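Local structure of ATP-dependent Clp protease proteolytic subunit (Plasmodium falciparum, 4GM2) at residues Thr170-Asn175 against Val193-Ile198; Lys59-Tyr64 against Ile95-Tyr100; Asn80-Val85 against Tyr108-Ile113. The protein forms an inactive subunit of the apicoplast-localized caseinolytic protease complex, in a family generally assigned ATP-dependent serine peptidase activity. All coordinates share one frame; numbering follows the deposited sequence.

Contact 1 (Thr170-Asn175 against Val193-Ile198); sequences TEKDTN and VDFKLI
Phe195 meets Thr170 and Lys172 with both its ring and its carbonyl oxygen. With CG anti to the backbone N (chi1 -163°), the ring turns one face to Lys172, whose chain is bent at chi2 and chi4. Lys172 CE sits over the centre of that face, 3.8 Å from the centroid and 13° off the normal, a CH-pi contact; the same CE also lies 3.4 Å from Phe195 O, without a hydrogen bond. The ammonium lies farther out, with NZ 5.0 Å from the same centroid, so any cation-pi attraction is weak at most. Thr170 CG2 approaches the ring obliquely, 3.9 Å from Phe195 CE2, while Thr170 CB lies against Phe195 O. Thr170 OG1 is hydrogen-bonded to Ile166 O, one turn back. Phe187 and Ile177 add further apolar contacts to the ring.

Lys196 comes next, its CB pointing at the other segment and lying 3.5 Å from Thr170 O. A bend at chi3 brings its amine near two charges: Lys196 NZ is 4.4 Å from Glu171 OE1, beyond salt-bridge range, and equally far from Lys172 NZ. The carboxylate probably offsets part of the repulsion between the two lysines on this exposed side.

Leu197 points its CB away, yet CD2 returns to within 4.0 Å of Thr170 CG2. The same side chain also packs on helix 110-116.

No hydrogen bond joins the segments. Two helix ends pack together here: helix 148-170 gives way to positive phi at Glu171, and past helix 189-194, Lys196 takes positive phi in a Schellman motif.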
ATOM      1  N   THR A 170      12.510 -14.622  40.458  1.00 79.46           N
ATOM      2  CA  THR A 170      11.775 -14.403  41.702  1.00 81.20           C
ATOM      3  C   THR A 170      12.599 -14.728  42.949  1.00 83.76           C
ATOM      4  O   THR A 170      12.145 -14.494  44.071  1.00 85.64           O
ATOM      5  CB  THR A 170      10.485 -15.243  41.737  1.00 82.73           C
ATOM      6  OG1 THR A 170      10.820 -16.629  41.591  1.00 84.16           O
ATOM      7  CG2 THR A 170       9.532 -14.828  40.615  1.00 79.60           C
ATOM      8  N   GLU A 171      13.802 -15.265  42.741  1.00 83.67           N
ATOM      9  CA  GLU A 171      14.707 -15.681  43.822  1.00 85.49           C
ATOM     10  C   GLU A 171      14.090 -16.763  44.702  1.00 87.37           C
ATOM     11  O   GLU A 171      14.157 -16.695  45.930  1.00 90.61           O
ATOM     12  CB  GLU A 171      15.155 -14.481  44.667  1.00 87.95           C
ATOM     13  CG  GLU A 171      16.109 -13.539  43.954  1.00 88.99           C
ATOM     14  CD  GLU A 171      16.299 -12.228  44.689  1.00 92.64           C
ATOM     15  OE1 GLU A 171      15.892 -12.131  45.866  1.00 96.53           O
ATOM     16  OE2 GLU A 171      16.857 -11.289  44.083  1.00 94.38           O
ATOM     17  N   LYS A 172      13.487 -17.760  44.059  1.00 86.02           N
ATOM     18  CA  LYS A 172      12.835 -18.864  44.759  1.00 87.69           C
ATOM     19  C   LYS A 172      13.376 -20.204  44.271  1.00 89.65           C
ATOM     20  O   LYS A 172      13.933 -20.282  43.171  1.00 88.04           O
ATOM     21  CB  LYS A 172      11.316 -18.802  44.565  1.00 85.68           C
ATOM     22  CG  LYS A 172      10.731 -17.423  44.802  1.00 84.70           C
ATOM     23  CD  LYS A 172       9.333 -17.475  45.383  1.00 86.95           C
ATOM     24  CE  LYS A 172       8.800 -16.068  45.619  1.00 88.77           C
ATOM     25  NZ  LYS A 172       9.693 -15.222  46.464  1.00 89.45           N
ATOM     26  N   ASP A 173      13.218 -21.239  45.100  1.00 93.86           N
ATOM     27  CA  ASP A 173      13.620 -22.606  44.754  1.00 96.87           C
ATOM     28  C   ASP A 173      12.802 -23.149  43.585  1.00 95.41           C
ATOM     29  O   ASP A 173      11.648 -22.764  43.397  1.00 94.57           O
ATOM     30  CB  ASP A 173      13.452 -23.539  45.958  1.00103.00           C
ATOM     31  CG  ASP A 173      14.415 -23.228  47.095  1.00106.57           C
ATOM     32  OD1 ASP A 173      15.309 -22.373  46.925  1.00106.89           O
ATOM     33  OD2 ASP A 173      14.274 -23.850  48.171  1.00110.47           O
ATOM     34  N   THR A 174      13.394 -24.049  42.804  1.00 96.36           N
ATOM     35  CA  THR A 174      12.664 -24.676  41.703  1.00 97.97           C
ATOM     36  C   THR A 174      11.526 -25.561  42.211  1.00103.17           C
ATOM     37  O   THR A 174      10.569 -25.808  41.484  1.00104.24           O
ATOM     38  CB  THR A 174      13.573 -25.487  40.752  1.00 96.87           C
ATOM     39  OG1 THR A 174      14.471 -26.302  41.513  1.00100.88           O
ATOM     40  CG2 THR A 174      14.369 -24.565  39.837  1.00 92.42           C
ATOM     41  N   ASN A 175      11.637 -26.017  43.461  1.00107.51           N
ATOM     42  CA  ASN A 175      10.598 -26.809  44.126  1.00111.37           C
ATOM     43  C   ASN A 175       9.308 -26.021  44.357  1.00110.94           C
ATOM     44  O   ASN A 175       8.214 -26.522  44.093  1.00111.86           O
ATOM     45  CB  ASN A 175      11.100 -27.348  45.469  1.00116.41           C
ATOM     46  CG  ASN A 175      12.459 -28.012  45.368  1.00120.89           C
ATOM     47  OD1 ASN A 175      13.427 -27.415  44.893  1.00119.82           O
ATOM     48  ND2 ASN A 175      12.543 -29.252  45.839  1.00126.99           N
ATOM     49  N   VAL A 193       4.942  -7.599  43.426  1.00 83.94           N
ATOM     50  CA  VAL A 193       6.115  -7.034  44.099  1.00 84.58           C
ATOM     51  C   VAL A 193       6.577  -7.979  45.207  1.00 87.93           C
ATOM     52  O   VAL A 193       7.778  -8.220  45.364  1.00 88.16           O
ATOM     53  CB  VAL A 193       5.842  -5.617  44.668  1.00 84.47           C
ATOM     54  CG1 VAL A 193       6.963  -5.160  45.592  1.00 83.27           C
ATOM     55  CG2 VAL A 193       5.669  -4.615  43.539  1.00 82.62           C
ATOM     56  N   ASP A 194       5.610  -8.520  45.947  1.00 91.38           N
ATOM     57  CA  ASP A 194       5.869  -9.430  47.063  1.00 95.55           C
ATOM     58  C   ASP A 194       6.469 -10.754  46.592  1.00 92.53           C
ATOM     59  O   ASP A 194       7.374 -11.295  47.228  1.00 93.90           O
ATOM     60  CB  ASP A 194       4.580  -9.687  47.850  1.00100.86           C
ATOM     61  CG  ASP A 194       4.843 -10.092  49.288  1.00107.82           C
ATOM     62  OD1 ASP A 194       4.550 -11.252  49.653  1.00109.38           O
ATOM     63  OD2 ASP A 194       5.346  -9.245  50.055  1.00112.55           O
ATOM     64  N   PHE A 195       5.965 -11.264  45.471  1.00 89.97           N
ATOM     65  CA  PHE A 195       6.443 -12.522  44.900  1.00 88.61           C
ATOM     66  C   PHE A 195       7.763 -12.321  44.153  1.00 88.15           C
ATOM     67  O   PHE A 195       8.389 -13.287  43.707  1.00 87.92           O
ATOM     68  CB  PHE A 195       5.382 -13.127  43.976  1.00 84.95           C
ATOM     69  CG  PHE A 195       5.593 -14.585  43.672  1.00 82.98           C
ATOM     70  CD1 PHE A 195       5.226 -15.563  44.593  1.00 84.52           C
ATOM     71  CD2 PHE A 195       6.145 -14.985  42.458  1.00 79.13           C
ATOM     72  CE1 PHE A 195       5.414 -16.906  44.315  1.00 83.30           C
ATOM     73  CE2 PHE A 195       6.338 -16.327  42.175  1.00 78.38           C
ATOM     74  CZ  PHE A 195       5.972 -17.289  43.104  1.00 81.47           C
ATOM     75  N   LYS A 196       8.180 -11.059  44.040  1.00 87.42           N
ATOM     76  CA  LYS A 196       9.426 -10.661  43.369  1.00 84.77           C
ATOM     77  C   LYS A 196       9.417 -10.868  41.853  1.00 80.88           C
ATOM     78  O   LYS A 196      10.467 -11.067  41.240  1.00 79.70           O
ATOM     79  CB  LYS A 196      10.652 -11.310  44.028  1.00 86.30           C
ATOM     80  CG  LYS A 196      11.239 -10.471  45.151  1.00 89.87           C
ATOM     81  CD  LYS A 196      12.135 -11.280  46.073  1.00 91.98           C
ATOM     82  CE  LYS A 196      11.373 -11.768  47.293  1.00 96.08           C
ATOM     83  NZ  LYS A 196      12.311 -12.226  48.353  1.00100.95           N
ATOM     84  N   LEU A 197       8.225 -10.809  41.262  1.00 79.08           N
ATOM     85  CA  LEU A 197       8.069 -10.749  39.812  1.00 77.29           C
ATOM     86  C   LEU A 197       8.409  -9.348  39.318  1.00 78.31           C
ATOM     87  O   LEU A 197       8.842  -9.154  38.181  1.00 78.15           O
ATOM     88  CB  LEU A 197       6.625 -11.077  39.419  1.00 75.04           C
ATOM     89  CG  LEU A 197       6.164 -12.533  39.332  1.00 74.18           C
ATOM     90  CD1 LEU A 197       4.651 -12.589  39.197  1.00 74.33           C
ATOM     91  CD2 LEU A 197       6.830 -13.261  38.174  1.00 71.06           C
ATOM     92  N   ILE A 198       8.199  -8.380  40.205  1.00 82.51           N
ATOM     93  CA  ILE A 198       8.260  -6.959  39.902  1.00 81.68           C
ATOM     94  C   ILE A 198       9.005  -6.296  41.062  1.00 82.84           C
ATOM     95  O   ILE A 198       9.049  -6.839  42.170  1.00 84.97           O
ATOM     96  CB  ILE A 198       6.820  -6.389  39.774  1.00 83.26           C
ATOM     97  CG1 ILE A 198       6.143  -6.878  38.483  1.00 81.87           C
ATOM     98  CG2 ILE A 198       6.780  -4.868  39.883  1.00 86.16           C
ATOM     99  CD1 ILE A 198       6.798  -6.434  37.190  1.00 79.27           C
TER

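Contact 2 (Lys59-Tyr64 against Ile95-Tyr100); sequences KPIHLY and ISSDVY
Ile61 is gripped by the neighbouring strand through both backbone polar atoms: its N donates to Asp98 O at 2.8 Å, and Tyr100 N donates to Ile61 O, also at 2.8 Å. Leu63 N continues the ladder to Tyr100 O, so Ile61 pairs with Val99 and His62 with Tyr100 in parallel register. Before the strands begin, Lys59 N makes only a weak bond to Ser97 OG, whose stronger partners are Lys57 O and Glu53 OE1.

On the face that carries His62 and Tyr100, the Tyr100 ring is met by Pro60 CB from the loop before the strand, 4.1 Å from its centroid, as a CH-pi contact. His62 runs alongside the tyrosine with the ring planes at 82°, its CE1 obliquely 3.6 Å from Tyr100 CD2. On the face of Ile61 and Val99, Ile61 CD1 reaches beyond the paired strands to Ile95 CD1 at 3.9 Å, the two side chains crossing at about a right angle.

Farther out, Tyr102 OH holds His62 ND1, Tyr122 stacks with Tyr100, and Leu49 of helix 39-55 packs on Ile61 and Ile95. Tyr54 of a neighbouring subunit meets the His62 ring edge-to-face. Joined through helix 81-94, these adjacent parallel strands form a beta-alpha-beta crossover in the central sheet of the ClpP fold.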
ATOM      1  N   LYS A  59      23.185   1.243  26.713  1.00 64.76           N
ATOM      2  CA  LYS A  59      22.149   2.242  26.894  1.00 63.58           C
ATOM      3  C   LYS A  59      20.809   1.554  27.144  1.00 62.29           C
ATOM      4  O   LYS A  59      20.371   0.742  26.329  1.00 61.33           O
ATOM      5  CB  LYS A  59      22.080   3.136  25.655  1.00 65.26           C
ATOM      6  CG  LYS A  59      21.372   4.458  25.878  1.00 68.31           C
ATOM      7  CD  LYS A  59      21.606   5.394  24.711  1.00 71.53           C
ATOM      8  CE  LYS A  59      21.106   6.789  25.034  1.00 75.22           C
ATOM      9  NZ  LYS A  59      21.339   7.693  23.877  1.00 81.12           N
ATOM     10  N   PRO A  60      20.148   1.878  28.270  1.00 61.06           N
ATOM     11  CA  PRO A  60      18.926   1.176  28.666  1.00 60.39           C
ATOM     12  C   PRO A  60      17.856   1.096  27.574  1.00 61.33           C
ATOM     13  O   PRO A  60      17.640   2.059  26.829  1.00 61.67           O
ATOM     14  CB  PRO A  60      18.417   1.998  29.855  1.00 59.73           C
ATOM     15  CG  PRO A  60      19.646   2.601  30.430  1.00 60.41           C
ATOM     16  CD  PRO A  60      20.532   2.905  29.255  1.00 60.67           C
ATOM     17  N   ILE A  61      17.211  -0.065  27.484  1.00 61.38           N
ATOM     18  CA  ILE A  61      16.079  -0.279  26.588  1.00 60.18           C
ATOM     19  C   ILE A  61      14.805  -0.416  27.425  1.00 60.60           C
ATOM     20  O   ILE A  61      14.801  -1.092  28.454  1.00 58.01           O
ATOM     21  CB  ILE A  61      16.295  -1.519  25.700  1.00 58.65           C
ATOM     22  CG1 ILE A  61      17.492  -1.289  24.770  1.00 58.45           C
ATOM     23  CG2 ILE A  61      15.036  -1.844  24.904  1.00 56.84           C
ATOM     24  CD1 ILE A  61      18.032  -2.545  24.120  1.00 58.69           C
ATOM     25  N   HIS A  62      13.736   0.238  26.985  1.00 60.71           N
ATOM     26  CA  HIS A  62      12.500   0.278  27.752  1.00 61.59           C
ATOM     27  C   HIS A  62      11.445  -0.589  27.138  1.00 61.90           C
ATOM     28  O   HIS A  62      10.808  -0.217  26.145  1.00 62.98           O
ATOM     29  CB  HIS A  62      12.017   1.714  27.897  1.00 64.22           C
ATOM     30  CG  HIS A  62      13.031   2.628  28.539  1.00 67.23           C
ATOM     31  ND1 HIS A  62      13.132   2.775  29.872  1.00 68.08           N
ATOM     32  CD2 HIS A  62      14.017   3.437  27.978  1.00 68.64           C
ATOM     33  CE1 HIS A  62      14.124   3.638  30.155  1.00 68.79           C
ATOM     34  NE2 HIS A  62      14.667   4.042  28.994  1.00 70.34           N
ATOM     35  N   LEU A  63      11.259  -1.766  27.728  1.00 60.62           N
ATOM     36  CA  LEU A  63      10.280  -2.732  27.254  1.00 61.63           C
ATOM     37  C   LEU A  63       8.952  -2.571  27.984  1.00 64.14           C
ATOM     38  O   LEU A  63       8.803  -3.000  29.128  1.00 65.55           O
ATOM     39  CB  LEU A  63      10.812  -4.160  27.423  1.00 59.27           C
ATOM     40  CG  LEU A  63       9.916  -5.329  27.006  1.00 57.40           C
ATOM     41  CD1 LEU A  63       9.471  -5.204  25.560  1.00 56.18           C
ATOM     42  CD2 LEU A  63      10.639  -6.646  27.229  1.00 57.67           C
ATOM     43  N   TYR A  64       7.992  -1.944  27.314  1.00 64.34           N
ATOM     44  CA  TYR A  64       6.655  -1.777  27.870  1.00 66.06           C
ATOM     45  C   TYR A  64       5.786  -2.966  27.487  1.00 65.63           C
ATOM     46  O   TYR A  64       5.765  -3.382  26.323  1.00 67.92           O
ATOM     47  CB  TYR A  64       6.027  -0.466  27.385  1.00 67.48           C
ATOM     48  CG  TYR A  64       6.618   0.771  28.018  1.00 66.67           C
ATOM     49  CD1 TYR A  64       7.801   1.336  27.534  1.00 66.31           C
ATOM     50  CD2 TYR A  64       5.993   1.382  29.099  1.00 67.44           C
ATOM     51  CE1 TYR A  64       8.343   2.471  28.116  1.00 66.31           C
ATOM     52  CE2 TYR A  64       6.527   2.517  29.689  1.00 69.29           C
ATOM     53  CZ  TYR A  64       7.701   3.057  29.194  1.00 67.98           C
ATOM     54  OH  TYR A  64       8.223   4.184  29.779  1.00 69.63           O
ATOM     55  N   ILE A  95      22.847  -9.243  25.538  1.00 62.55           N
ATOM     56  CA  ILE A  95      23.161  -7.854  25.184  1.00 62.03           C
ATOM     57  C   ILE A  95      23.615  -7.030  26.389  1.00 64.49           C
ATOM     58  O   ILE A  95      23.217  -7.306  27.525  1.00 65.17           O
ATOM     59  CB  ILE A  95      22.002  -7.136  24.446  1.00 59.29           C
ATOM     60  CG1 ILE A  95      20.756  -7.018  25.329  1.00 56.70           C
ATOM     61  CG2 ILE A  95      21.696  -7.821  23.121  1.00 58.45           C
ATOM     62  CD1 ILE A  95      19.747  -6.013  24.815  1.00 55.19           C
ATOM     63  N   SER A  96      24.446  -6.023  26.131  1.00 65.01           N
ATOM     64  CA  SER A  96      25.016  -5.208  27.199  1.00 65.50           C
ATOM     65  C   SER A  96      24.029  -4.180  27.733  1.00 65.70           C
ATOM     66  O   SER A  96      24.118  -3.783  28.897  1.00 68.64           O
ATOM     67  CB  SER A  96      26.292  -4.519  26.730  1.00 66.51           C
ATOM     68  OG  SER A  96      26.039  -3.688  25.619  1.00 64.66           O
ATOM     69  N   SER A  97      23.103  -3.751  26.877  1.00 64.32           N
ATOM     70  CA  SER A  97      22.074  -2.792  27.261  1.00 63.08           C
ATOM     71  C   SER A  97      21.119  -3.435  28.246  1.00 63.53           C
ATOM     72  O   SER A  97      20.568  -4.500  27.969  1.00 68.64           O
ATOM     73  CB  SER A  97      21.292  -2.319  26.036  1.00 61.64           C
ATOM     74  OG  SER A  97      22.100  -1.561  25.156  1.00 62.72           O
ATOM     75  N   ASP A  98      20.950  -2.803  29.404  1.00 64.69           N
ATOM     76  CA  ASP A  98      19.950  -3.229  30.377  1.00 63.63           C
ATOM     77  C   ASP A  98      18.586  -2.993  29.762  1.00 62.48           C
ATOM     78  O   ASP A  98      18.369  -1.965  29.121  1.00 63.83           O
ATOM     79  CB  ASP A  98      20.064  -2.423  31.679  1.00 65.44           C
ATOM     80  CG  ASP A  98      21.385  -2.648  32.407  1.00 68.74           C
ATOM     81  OD1 ASP A  98      22.001  -3.722  32.234  1.00 69.82           O
ATOM     82  OD2 ASP A  98      21.805  -1.749  33.168  1.00 70.39           O
ATOM     83  N   VAL A  99      17.668  -3.936  29.941  1.00 62.27           N
ATOM     84  CA  VAL A  99      16.285  -3.678  29.546  1.00 62.44           C
ATOM     85  C   VAL A  99      15.390  -3.552  30.781  1.00 64.55           C
ATOM     86  O   VAL A  99      15.334  -4.454  31.626  1.00 66.33           O
ATOM     87  CB  VAL A  99      15.735  -4.661  28.464  1.00 59.46           C
ATOM     88  CG1 VAL A  99      16.863  -5.423  27.776  1.00 59.21           C
ATOM     89  CG2 VAL A  99      14.709  -5.624  29.027  1.00 58.85           C
ATOM     90  N   TYR A 100      14.737  -2.398  30.902  1.00 63.41           N
ATOM     91  CA  TYR A 100      13.773  -2.166  31.966  1.00 63.87           C
ATOM     92  C   TYR A 100      12.415  -2.603  31.448  1.00 63.65           C
ATOM     93  O   TYR A 100      12.093  -2.354  30.290  1.00 64.60           O
ATOM     94  CB  TYR A 100      13.718  -0.681  32.350  1.00 65.66           C
ATOM     95  CG  TYR A 100      15.045  -0.021  32.695  1.00 67.24           C
ATOM     96  CD1 TYR A 100      16.176  -0.778  33.030  1.00 66.73           C
ATOM     97  CD2 TYR A 100      15.155   1.372  32.725  1.00 67.70           C
ATOM     98  CE1 TYR A 100      17.378  -0.168  33.356  1.00 68.34           C
ATOM     99  CE2 TYR A 100      16.352   1.993  33.051  1.00 68.40           C
ATOM    100  CZ  TYR A 100      17.461   1.221  33.366  1.00 70.96           C
ATOM    101  OH  TYR A 100      18.654   1.836  33.691  1.00 73.96           O
TER

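Contact 3 (Asn80-Val85 against Tyr108-Ile113); sequences NGITDV and YGIACI
Ile110 overlaps the first turns of helix 81-94, dividing its branches among three residues. Its CB lies 3.8 Å from Val85 CG1, and its CG2 reaches Ile82 CG1 at 4.1 Å, those two side chains crossing at about a right angle. The longer branch, with CG1 set between the backbone N and the carbonyl carbon (chi1 60°), carries CD1 to 3.6 Å from Gly81 O. Since Gly81 has no side chain, the methyl meets bare backbone at the first turn of the helix.

Val85 answers with both methyls. CG1 takes the side of the isoleucine, whereas CG2, anti to its own backbone N, is directed at Ile110 O and comes within 4.4 Å of Ile113 CG2. Ile113 in turn leans on Val162, Ile165 and Ile166 of helix 148-170, which extends the apolar layer.

At the start of helix 81-94, Asn80 ND2 bonds to Asn73 OD1 of a neighbouring subunit. Gly109, with positive phi, stands just before helix 110-116 at the position that probably holds the nucleophilic serine in active ClpP subunits, consistent with this subunit being inactive.

No hydrogen bond or charge pair links the two helix starts; branched aliphatic groups do the joining, so the contact rests on burial and fit of shape rather than on directional bonds.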
ATOM      1  N   ASN A  80       4.567 -21.898  19.530  1.00 74.70           N
ATOM      2  CA  ASN A  80       5.948 -21.887  20.004  1.00 74.86           C
ATOM      3  C   ASN A  80       6.241 -20.732  20.962  1.00 73.38           C
ATOM      4  O   ASN A  80       7.386 -20.282  21.087  1.00 72.21           O
ATOM      5  CB  ASN A  80       6.895 -21.881  18.806  1.00 74.57           C
ATOM      6  CG  ASN A  80       6.689 -23.087  17.909  1.00 78.36           C
ATOM      7  OD1 ASN A  80       6.934 -24.222  18.318  1.00 80.91           O
ATOM      8  ND2 ASN A  80       6.220 -22.850  16.688  1.00 79.36           N
ATOM      9  N   GLY A  81       5.189 -20.281  21.646  1.00 74.68           N
ATOM     10  CA  GLY A  81       5.254 -19.163  22.583  1.00 74.54           C
ATOM     11  C   GLY A  81       6.333 -19.274  23.642  1.00 75.65           C
ATOM     12  O   GLY A  81       7.114 -18.345  23.828  1.00 76.83           O
ATOM     13  N   ILE A  82       6.383 -20.418  24.322  1.00 77.40           N
ATOM     14  CA  ILE A  82       7.323 -20.640  25.428  1.00 77.63           C
ATOM     15  C   ILE A  82       8.801 -20.562  25.002  1.00 75.52           C
ATOM     16  O   ILE A  82       9.610 -19.911  25.669  1.00 74.44           O
ATOM     17  CB  ILE A  82       7.024 -21.966  26.170  1.00 78.79           C
ATOM     18  CG1 ILE A  82       5.579 -21.968  26.677  1.00 80.85           C
ATOM     19  CG2 ILE A  82       7.971 -22.154  27.347  1.00 81.30           C
ATOM     20  CD1 ILE A  82       5.035 -23.333  27.053  1.00 85.33           C
ATOM     21  N   THR A  83       9.149 -21.216  23.896  1.00 73.83           N
ATOM     22  CA  THR A  83      10.520 -21.162  23.389  1.00 71.77           C
ATOM     23  C   THR A  83      10.843 -19.782  22.836  1.00 71.38           C
ATOM     24  O   THR A  83      11.994 -19.346  22.907  1.00 72.06           O
ATOM     25  CB  THR A  83      10.793 -22.202  22.293  1.00 71.24           C
ATOM     26  OG1 THR A  83       9.777 -22.104  21.290  1.00 76.42           O
ATOM     27  CG2 THR A  83      10.818 -23.605  22.872  1.00 72.31           C
ATOM     28  N   ASP A  84       9.829 -19.113  22.284  1.00 69.06           N
ATOM     29  CA  ASP A  84       9.978 -17.753  21.770  1.00 67.11           C
ATOM     30  C   ASP A  84      10.383 -16.792  22.876  1.00 66.21           C
ATOM     31  O   ASP A  84      11.295 -15.986  22.695  1.00 65.34           O
ATOM     32  CB  ASP A  84       8.686 -17.264  21.110  1.00 66.98           C
ATOM     33  CG  ASP A  84       8.542 -17.729  19.672  1.00 68.19           C
ATOM     34  OD1 ASP A  84       9.482 -18.363  19.141  1.00 67.74           O
ATOM     35  OD2 ASP A  84       7.481 -17.452  19.068  1.00 67.50           O
ATOM     36  N   VAL A  85       9.704 -16.886  24.018  1.00 67.09           N
ATOM     37  CA  VAL A  85      10.017 -16.035  25.161  1.00 67.08           C
ATOM     38  C   VAL A  85      11.341 -16.460  25.810  1.00 66.87           C
ATOM     39  O   VAL A  85      12.097 -15.605  26.270  1.00 67.74           O
ATOM     40  CB  VAL A  85       8.841 -15.928  26.167  1.00 68.57           C
ATOM     41  CG1 VAL A  85       8.718 -17.173  27.028  1.00 73.22           C
ATOM     42  CG2 VAL A  85       9.003 -14.705  27.049  1.00 70.82           C
ATOM     43  N   TYR A 108       0.312 -11.658  31.123  1.00 77.67           N
ATOM     44  CA  TYR A 108      -0.149 -13.012  31.403  1.00 78.13           C
ATOM     45  C   TYR A 108       0.727 -14.064  30.733  1.00 77.94           C
ATOM     46  O   TYR A 108       1.212 -13.864  29.620  1.00 78.53           O
ATOM     47  CB  TYR A 108      -1.600 -13.191  30.955  1.00 80.26           C
ATOM     48  CG  TYR A 108      -2.610 -12.275  31.620  1.00 82.30           C
ATOM     49  CD1 TYR A 108      -2.357 -11.693  32.865  1.00 82.85           C
ATOM     50  CD2 TYR A 108      -3.840 -12.022  31.018  1.00 84.88           C
ATOM     51  CE1 TYR A 108      -3.288 -10.869  33.475  1.00 85.36           C
ATOM     52  CE2 TYR A 108      -4.779 -11.199  31.621  1.00 88.15           C
ATOM     53  CZ  TYR A 108      -4.499 -10.626  32.848  1.00 88.13           C
ATOM     54  OH  TYR A 108      -5.429  -9.807  33.446  1.00 91.60           O
ATOM     55  N   GLY A 109       0.926 -15.184  31.425  1.00 77.63           N
ATOM     56  CA  GLY A 109       1.664 -16.317  30.884  1.00 75.62           C
ATOM     57  C   GLY A 109       3.087 -15.983  30.498  1.00 73.73           C
ATOM     58  O   GLY A 109       3.895 -15.585  31.340  1.00 74.64           O
ATOM     59  N   ILE A 110       3.394 -16.141  29.215  1.00 72.00           N
ATOM     60  CA  ILE A 110       4.751 -15.908  28.727  1.00 69.79           C
ATOM     61  C   ILE A 110       5.116 -14.424  28.781  1.00 71.11           C
ATOM     62  O   ILE A 110       6.298 -14.069  28.837  1.00 71.48           O
ATOM     63  CB  ILE A 110       4.987 -16.513  27.323  1.00 69.31           C
ATOM     64  CG1 ILE A 110       4.038 -15.901  26.281  1.00 70.58           C
ATOM     65  CG2 ILE A 110       4.840 -18.030  27.376  1.00 69.89           C
ATOM     66  CD1 ILE A 110       4.418 -16.189  24.842  1.00 68.96           C
ATOM     67  N   ALA A 111       4.099 -13.564  28.783  1.00 71.52           N
ATOM     68  CA  ALA A 111       4.311 -12.130  28.941  1.00 72.12           C
ATOM     69  C   ALA A 111       4.725 -11.790  30.374  1.00 73.32           C
ATOM     70  O   ALA A 111       5.444 -10.815  30.601  1.00 74.22           O
ATOM     71  CB  ALA A 111       3.069 -11.355  28.536  1.00 72.79           C
ATOM     72  N   CYS A 112       4.274 -12.600  31.332  1.00 73.92           N
ATOM     73  CA  CYS A 112       4.678 -12.451  32.733  1.00 72.93           C
ATOM     74  C   CYS A 112       6.141 -12.853  32.931  1.00 72.37           C
ATOM     75  O   CYS A 112       6.883 -12.176  33.648  1.00 72.86           O
ATOM     76  CB  CYS A 112       3.771 -13.269  33.651  1.00 72.56           C
ATOM     77  SG  CYS A 112       4.093 -13.060  35.416  1.00 72.42           S
ATOM     78  N   ILE A 113       6.541 -13.953  32.296  1.00 70.84           N
ATOM     79  CA  ILE A 113       7.938 -14.392  32.276  1.00 69.87           C
ATOM     80  C   ILE A 113       8.818 -13.274  31.718  1.00 67.53           C
ATOM     81  O   ILE A 113       9.856 -12.925  32.296  1.00 67.52           O
ATOM     82  CB  ILE A 113       8.106 -15.665  31.412  1.00 70.13           C
ATOM     83  CG1 ILE A 113       7.360 -16.842  32.046  1.00 72.58           C
ATOM     84  CG2 ILE A 113       9.579 -16.003  31.214  1.00 70.04           C
ATOM     85  CD1 ILE A 113       7.095 -17.987  31.095  1.00 73.06           C
TER

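How the contacts relate
All three contacts lie in one Clp protease fold. Contacts 2 and 3 interleave along the chain, since strand 61-67, helix 81-94, strand 99-103 and helix 110-116 follow in turn; contact 1 comes later. Contact 3 is the most central, its centre about 5 Å from that of the chain, against about 14 Å for the others. Centres of contacts 1 and 3 are about 17 Å apart, yet Leu197 CD1 packs 3.9 Å from Cys112 SG. Contact 2 touches neither, its centre about 21 Å from contact 1's and about 18 Å from contact 3's, but helix 81-94, which carries one side of contact 3, leads into its 95-100 segment. Contacts 2 and 3 both reach neighbouring subunits.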